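Side-chain contacts in siderophore-interacting protein (Aeromonas hydrophila, PDB 6K2L), which probably uses its bound FAD to reduce ferric siderophores taken up by the cell, thereby releasing their iron: residues G143-T146 against A147-A150; E156-P159 against A160-G164; L236-R240 against T241-A245. The protein carries 1 engineered substitution. All blocks are in the same frame, centred on the assembly; numbering follows the deposited sequence.

Interaction 1. Residues G143-T146 against A147-A150; sequences GDLT and ALPA. With FAD (flavin-adenine dinucleotide), chain C.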
# COMPACT_ATOMS: atom_id res chain seq x y z
N GLY A 143 -15.92 -1.06 -12.18
CA GLY A 143 -14.96 -1.65 -13.09
C GLY A 143 -15.35 -3.06 -13.49
O GLY A 143 -16.42 -3.57 -13.13
N ASP A 144 -14.47 -3.69 -14.26
CA ASP A 144 -14.61 -5.08 -14.66
C ASP A 144 -13.35 -5.80 -14.18
O ASP A 144 -12.57 -5.23 -13.41
CB ASP A 144 -14.86 -5.20 -16.17
CG ASP A 144 -13.72 -4.61 -17.05
OD1 ASP A 144 -12.53 -4.60 -16.62
OD2 ASP A 144 -13.99 -4.17 -18.19
N LEU A 145 -13.14 -7.04 -14.66
CA LEU A 145 -11.95 -7.78 -14.24
C LEU A 145 -10.64 -7.06 -14.56
O LEU A 145 -9.64 -7.28 -13.86
CB LEU A 145 -11.92 -9.16 -14.89
CG LEU A 145 -12.79 -10.18 -14.16
CD1 LEU A 145 -12.65 -11.53 -14.82
CD2 LEU A 145 -12.43 -10.23 -12.69
N THR A 146 -10.59 -6.24 -15.61
CA THR A 146 -9.35 -5.52 -15.88
C THR A 146 -9.07 -4.44 -14.84
O THR A 146 -7.91 -4.06 -14.66
CB THR A 146 -9.36 -4.90 -17.26
OG1 THR A 146 -10.33 -3.86 -17.31
CG2 THR A 146 -9.71 -5.93 -18.29
N ALA A 147 -10.10 -3.98 -14.14
CA ALA A 147 -10.00 -2.97 -13.10
C ALA A 147 -10.05 -3.57 -11.70
O ALA A 147 -9.82 -2.85 -10.73
CB ALA A 147 -11.13 -1.94 -13.26
N LEU A 148 -10.34 -4.86 -11.57
CA LEU A 148 -10.39 -5.47 -10.25
C LEU A 148 -9.03 -5.48 -9.53
O LEU A 148 -9.02 -5.38 -8.29
CB LEU A 148 -10.96 -6.88 -10.36
CG LEU A 148 -11.25 -7.59 -9.05
CD1 LEU A 148 -12.01 -6.63 -8.16
CD2 LEU A 148 -11.99 -8.93 -9.22
N PRO A 149 -7.89 -5.64 -10.19
CA PRO A 149 -6.64 -5.57 -9.42
C PRO A 149 -6.38 -4.20 -8.80
O PRO A 149 -5.98 -4.13 -7.63
CB PRO A 149 -5.59 -5.99 -10.45
CG PRO A 149 -6.38 -6.87 -11.41
CD PRO A 149 -7.68 -6.19 -11.54
N ALA A 150 -6.64 -3.12 -9.54
CA ALA A 150 -6.53 -1.75 -9.02
C ALA A 150 -7.50 -1.49 -7.88
O ALA A 150 -7.11 -0.93 -6.84
CB ALA A 150 -6.81 -0.75 -10.13
PA FAD C . -5.22 -6.91 -27.05
O1A FAD C . -4.14 -7.38 -27.98
O2A FAD C . -5.13 -5.45 -26.60
O5B FAD C . -6.72 -7.03 -27.65
C5B FAD C . -7.18 -8.23 -28.32
C4B FAD C . -8.69 -8.34 -28.31
O4B FAD C . -9.15 -8.82 -27.02
C3B FAD C . -9.49 -7.07 -28.57
O3B FAD C . -10.68 -7.38 -29.31
C2B FAD C . -9.81 -6.56 -27.16
O2B FAD C . -10.99 -5.78 -27.05
C1B FAD C . -9.99 -7.87 -26.40
N9A FAD C . -9.57 -7.79 -25.02
C8A FAD C . -8.46 -7.14 -24.54
N7A FAD C . -8.30 -7.26 -23.24
C5A FAD C . -9.37 -8.05 -22.85
C6A FAD C . -9.78 -8.54 -21.59
N6A FAD C . -9.10 -8.33 -20.46
N1A FAD C . -10.91 -9.29 -21.54
C2A FAD C . -11.58 -9.51 -22.68
N3A FAD C . -11.29 -9.11 -23.92
C4A FAD C . -10.16 -8.38 -23.94
N1 FAD C . -5.81 -5.45 -17.79
C2 FAD C . -5.59 -6.50 -16.94
O2 FAD C . -5.86 -7.66 -17.25
N3 FAD C . -5.04 -6.27 -15.69
C4 FAD C . -4.68 -5.05 -15.18
O4 FAD C . -4.20 -4.97 -14.05
C4X FAD C . -4.91 -3.94 -16.09
N5 FAD C . -4.59 -2.72 -15.68
C5X FAD C . -4.81 -1.67 -16.54
C6 FAD C . -4.50 -0.39 -16.12
C7 FAD C . -4.73 0.72 -16.94
C7M FAD C . -4.36 2.09 -16.45
C8 FAD C . -5.26 0.52 -18.23
C8M FAD C . -5.49 1.68 -19.17
C9 FAD C . -5.56 -0.77 -18.66
C9A FAD C . -5.35 -1.86 -17.82
N10 FAD C . -5.69 -3.17 -18.22
C10 FAD C . -5.49 -4.24 -17.37
C1' FAD C . -6.29 -3.42 -19.55
C2' FAD C . -5.36 -4.12 -20.54
O2' FAD C . -4.32 -3.25 -21.00
C3' FAD C . -6.20 -4.59 -21.73
O3' FAD C . -6.99 -5.70 -21.31
C4' FAD C . -5.39 -4.99 -22.97
O4' FAD C . -6.22 -4.85 -24.12
C5' FAD C . -4.86 -6.40 -22.84
O5' FAD C . -3.97 -6.67 -23.94
P FAD C . -4.02 -8.03 -24.73
O1P FAD C . -2.71 -8.11 -25.53
O2P FAD C . -4.28 -9.18 -23.86
O3P FAD C . -5.24 -7.82 -25.75
O HOH W 1 -6.53 -3.13 -12.59
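Leu145 and Leu148 lie side by side and point the same way, their CD2 methyls 3.7 Å apart; this is the close-packed flank of the turn, and Val170 and Leu168 of strand 163-170 extend it. Separately, the CA of Gly143 sits 3.8 Å from the CB of Ala147, and the CD of Pro149 lies 3.2 Å from the O of Leu145. The backbone is pinned by Ala147 N, which donates to Asp144 O at 2.9 Å, and by a weak bond from Leu148 N to Leu145 O. Here strand 138-144 hands over to helix 148-155, the first corner of a beta-alpha-beta unit in the ferredoxin-reductase-like domain, and the turn faces the flavin. Asp144 turns its CG between its own N and carbonyl carbon (chi1 60°), which brings OD1 within 2.7 Å of Thr146 N to form an Asx turn; OD2 is taken by Glu221 N and Trp249 NE1. The CG2 of Thr146 comes to 3.3 Å from N6A of the FAD adenine. Toward the flavin O4 the packing is less close, the CG of Pro149 staying 3.9 Å from that atom, and a water takes part. It links three groups, donating a hydrogen bond to Thr146 O at 2.7 Å, accepting one from Ala150 N, and reaching FAD O4 by a weak bond.

Interaction 2. Residues E156-P159 against A160-G164; sequences EVMP and ADARG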
# COMPACT_ATOMS: atom_id res chain seq x y z
N GLU A 156 -7.66 -2.37 -0.15
CA GLU A 156 -7.03 -2.79 1.10
C GLU A 156 -6.21 -1.68 1.80
O GLU A 156 -5.59 -1.95 2.84
CB GLU A 156 -6.18 -4.04 0.89
CG GLU A 156 -5.09 -3.94 -0.12
CD GLU A 156 -4.71 -5.31 -0.72
OE1 GLU A 156 -5.43 -6.32 -0.48
OE2 GLU A 156 -3.68 -5.37 -1.43
N VAL A 157 -6.22 -0.43 1.32
CA VAL A 157 -5.62 0.64 2.11
C VAL A 157 -6.61 1.77 2.38
O VAL A 157 -6.21 2.89 2.69
CB VAL A 157 -4.34 1.16 1.42
CG1 VAL A 157 -3.39 0.03 1.16
CG2 VAL A 157 -4.70 1.88 0.16
N MET A 158 -7.90 1.50 2.24
CA MET A 158 -8.96 2.43 2.63
C MET A 158 -9.15 2.42 4.15
O MET A 158 -9.10 1.35 4.77
CB MET A 158 -10.29 2.06 1.96
CG MET A 158 -10.45 2.34 0.48
SD MET A 158 -12.17 2.22 -0.07
CE MET A 158 -12.47 0.55 0.21
N PRO A 159 -9.39 3.58 4.76
CA PRO A 159 -9.63 3.62 6.21
C PRO A 159 -10.92 2.90 6.57
O PRO A 159 -11.86 2.83 5.79
CB PRO A 159 -9.74 5.11 6.52
CG PRO A 159 -9.04 5.77 5.39
CD PRO A 159 -9.32 4.93 4.19
N ALA A 160 -10.95 2.40 7.81
CA ALA A 160 -12.05 1.56 8.25
C ALA A 160 -13.39 2.29 8.24
O ALA A 160 -14.44 1.64 8.13
CB ALA A 160 -11.74 1.01 9.63
N ASP A 161 -13.38 3.63 8.32
CA ASP A 161 -14.61 4.41 8.27
C ASP A 161 -14.94 4.97 6.88
O ASP A 161 -15.90 5.74 6.74
CB ASP A 161 -14.55 5.57 9.27
CG ASP A 161 -13.34 6.47 9.04
OD1 ASP A 161 -12.42 6.07 8.29
OD2 ASP A 161 -13.30 7.58 9.64
N ALA A 162 -14.17 4.61 5.84
CA ALA A 162 -14.54 5.01 4.50
C ALA A 162 -15.92 4.49 4.14
O ALA A 162 -16.39 3.48 4.69
CB ALA A 162 -13.52 4.50 3.49
N ARG A 163 -16.60 5.20 3.24
CA ARG A 163 -17.94 4.84 2.83
C ARG A 163 -18.03 4.87 1.31
O ARG A 163 -17.20 5.47 0.63
CB ARG A 163 -18.98 5.78 3.42
CG ARG A 163 -19.03 5.71 4.92
CD ARG A 163 -20.37 6.17 5.44
NE ARG A 163 -21.42 5.18 5.23
CZ ARG A 163 -21.64 4.12 6.01
NH1 ARG A 163 -20.87 3.89 7.08
NH2 ARG A 163 -22.65 3.30 5.73
N GLY A 164 -19.04 4.22 0.78
CA GLY A 164 -19.32 4.36 -0.62
C GLY A 164 -19.95 3.12 -1.20
O GLY A 164 -20.55 2.31 -0.50
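Pro159 and Ala162 close a tight reversal of the chain: Ala162 N donates to Pro159 O at 2.9 Å in a nearly straight bond (N-H...O 164°). The same carbonyl is approached by the methyl of Ala162, whose CB sits 3.3 Å from Pro159 O, so that the acceptor is met by both the amide and the side chain of one residue. On the ring of Pro159, the CB meets OD1 of Asp161 at 3.4 Å. The carboxylate gets there because its CG is turned in between the backbone N and the carbonyl carbon (chi1 57°), which folds the short side chain back over the turn. Further packing is loose. The CB of Met158 and the CB of Ala162 are 4.3 Å apart, and the CD of Pro159 stands equally far from Ala162 CB.

Beyond this shell the two sides of the turn differ. Met158 is buried among Leu133, Leu181, Pro182, Tyr139 and Met141, and Ala162 also rests on Tyr139, which fixes the inner side of the loop against strand 138-144. Pro159, Ala160 and Asp161 form its exposed crest. Before the turn, Glu156 is the first residue to leave helical geometry after helix 148-155, and its OE2 makes a salt bridge to Arg86 of the antiparallel barrel. After the turn, backbone bonds of Arg163 to Ser137 and Tyr139, and of Gly164 to Gly184 and Thr186, seat the chain between two neighbouring strands. The whole is a type I beta turn, Pro159 to Ala162, placed where the helix of a beta-alpha-beta crossover returns to the parallel sheet.

Interaction 3. Residues L236-R240 against T241-A245; sequences LEVDR and TRVYA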
# COMPACT_ATOMS: atom_id res chain seq x y z
N LEU A 236 -24.54 15.96 -10.87
CA LEU A 236 -23.79 16.51 -9.75
C LEU A 236 -22.71 17.41 -10.33
O LEU A 236 -22.44 17.39 -11.53
CB LEU A 236 -23.17 15.39 -8.89
CG LEU A 236 -24.03 14.33 -8.18
CD1 LEU A 236 -23.56 12.94 -8.56
CD2 LEU A 236 -23.92 14.51 -6.69
N GLU A 237 -22.09 18.21 -9.46
CA GLU A 237 -20.90 18.97 -9.85
C GLU A 237 -19.70 18.57 -9.00
O GLU A 237 -19.57 18.98 -7.83
CB GLU A 237 -21.15 20.48 -9.86
CG GLU A 237 -21.72 20.94 -11.19
CD GLU A 237 -20.81 20.43 -12.38
OE1 GLU A 237 -21.34 19.94 -13.40
OE2 GLU A 237 -19.57 20.51 -12.29
N VAL A 238 -18.83 17.76 -9.59
CA VAL A 238 -17.61 17.30 -8.94
C VAL A 238 -16.44 17.80 -9.77
O VAL A 238 -16.46 17.70 -11.00
CB VAL A 238 -17.62 15.77 -8.84
CG1 VAL A 238 -16.32 15.27 -8.18
CG2 VAL A 238 -18.86 15.29 -8.12
N ASP A 239 -15.43 18.33 -9.10
CA ASP A 239 -14.27 18.77 -9.85
C ASP A 239 -13.56 17.58 -10.50
O ASP A 239 -13.61 16.45 -10.01
CB ASP A 239 -13.28 19.51 -8.95
CG ASP A 239 -12.15 20.16 -9.74
OD1 ASP A 239 -12.43 21.02 -10.61
OD2 ASP A 239 -10.98 19.78 -9.51
N ARG A 240 -12.90 17.87 -11.64
CA ARG A 240 -12.23 16.86 -12.44
C ARG A 240 -11.16 16.13 -11.64
O ARG A 240 -10.86 14.96 -11.92
CB ARG A 240 -11.60 17.52 -13.68
CG ARG A 240 -11.03 16.57 -14.72
CD ARG A 240 -11.38 16.99 -16.15
NE ARG A 240 -12.80 16.79 -16.46
CZ ARG A 240 -13.67 17.76 -16.74
NH1 ARG A 240 -14.94 17.45 -17.00
NH2 ARG A 240 -13.29 19.04 -16.78
N THR A 241 -10.57 16.78 -10.65
CA THR A 241 -9.52 16.13 -9.88
C THR A 241 -10.06 15.03 -8.97
O THR A 241 -9.28 14.21 -8.48
CB THR A 241 -8.76 17.17 -9.06
OG1 THR A 241 -9.65 17.78 -8.11
CG2 THR A 241 -8.19 18.23 -9.96
N ARG A 242 -11.37 14.98 -8.71
CA ARG A 242 -11.95 13.96 -7.85
C ARG A 242 -12.75 12.93 -8.63
O ARG A 242 -13.57 12.22 -8.05
CB ARG A 242 -12.80 14.62 -6.77
CG ARG A 242 -11.91 15.14 -5.66
CD ARG A 242 -12.56 16.24 -4.86
NE ARG A 242 -13.93 15.92 -4.52
CZ ARG A 242 -14.99 16.52 -5.05
NH1 ARG A 242 -14.82 17.47 -5.96
NH2 ARG A 242 -16.22 16.15 -4.67
N VAL A 243 -12.53 12.85 -9.94
CA VAL A 243 -13.12 11.84 -10.79
C VAL A 243 -11.99 11.20 -11.59
O VAL A 243 -11.27 11.89 -12.32
CB VAL A 243 -14.19 12.40 -11.75
CG1 VAL A 243 -14.77 11.27 -12.60
CG2 VAL A 243 -15.29 13.12 -10.98
N TYR A 244 -11.83 9.89 -11.43
CA TYR A 244 -10.95 9.10 -12.28
C TYR A 244 -11.85 8.35 -13.27
O TYR A 244 -12.78 7.64 -12.86
CB TYR A 244 -10.10 8.16 -11.40
CG TYR A 244 -9.24 7.15 -12.10
CD1 TYR A 244 -9.79 5.98 -12.65
CD2 TYR A 244 -7.86 7.33 -12.16
CE1 TYR A 244 -8.97 5.03 -13.27
CE2 TYR A 244 -7.03 6.40 -12.79
CZ TYR A 244 -7.59 5.25 -13.34
OH TYR A 244 -6.78 4.32 -13.94
N ALA A 245 -11.62 8.57 -14.56
CA ALA A 245 -12.41 7.91 -15.61
C ALA A 245 -11.45 7.54 -16.73
O ALA A 245 -11.16 8.36 -17.61
CB ALA A 245 -13.55 8.78 -16.12
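With its CG set opposite the backbone N (chi1 -171°), Asp239 swings its carboxylate forward along the chain, while OG1 of Thr241 stands between the backbone N and the carbonyl carbon (chi1 63°), where it can donate to that carboxylate. The two groups meet at the head of a short 3-10 turn that leads from helix 222-235 into strand 243-245, an outermost strand of the parallel sheet in the reductase-like domain. OD2 of Asp239 is gripped twice by the same residue: Thr241 OG1 donates to its anti lone pair at 2.8 Å, and Thr241 N reaches it at 3.2 Å from above the carboxylate plane. The backbone of the turn is closed by Arg242 N donating to Asp239 O at 3.0 Å and, weakly, by Val243 N to Arg240 O.

On the other side of the turn the contact is apolar. Val238 packs against Val232 of the preceding helix and Phe216 of the neighbouring strand, and its CG1 touches CG2 of Val243 at 3.7 Å. The chain of Arg242, bent at chi3, crosses Val238 at about a right angle, and its guanidinium makes weak bonds to the carbonyls of Glu211 and Ser214. Arg242 and Asp239 are not paired, NH1 lying 5.7 Å from OD2. Instead, the CG1 methyl of Val238 lies over one face of the guanidinium, offset toward its rim and 3.5 Å from NH1.

How the interactions relate
All three contacts are turns at ends of strands in one parallel sheet, but they occupy different depths. Interaction 1 is wholly buried near the middle of the chain and combines leucine packing with an Asx turn, a water and the flavin. Interaction 2 is partly buried and interaction 3 a surface contact, each about 19 Å from the chain centre. Helix 148-155 and strands 138-144 and 163-170 tie interactions 1 and 2 into one beta-alpha-beta unit, at successive corners of it. Interaction 3 serves a strand on the margin of the sheet. Its surface position goes with a carboxylate held by a threonine and a valine methyl over a guanidinium face, whereas interaction 2 relies on a single backbone bond and sparse apolar contacts.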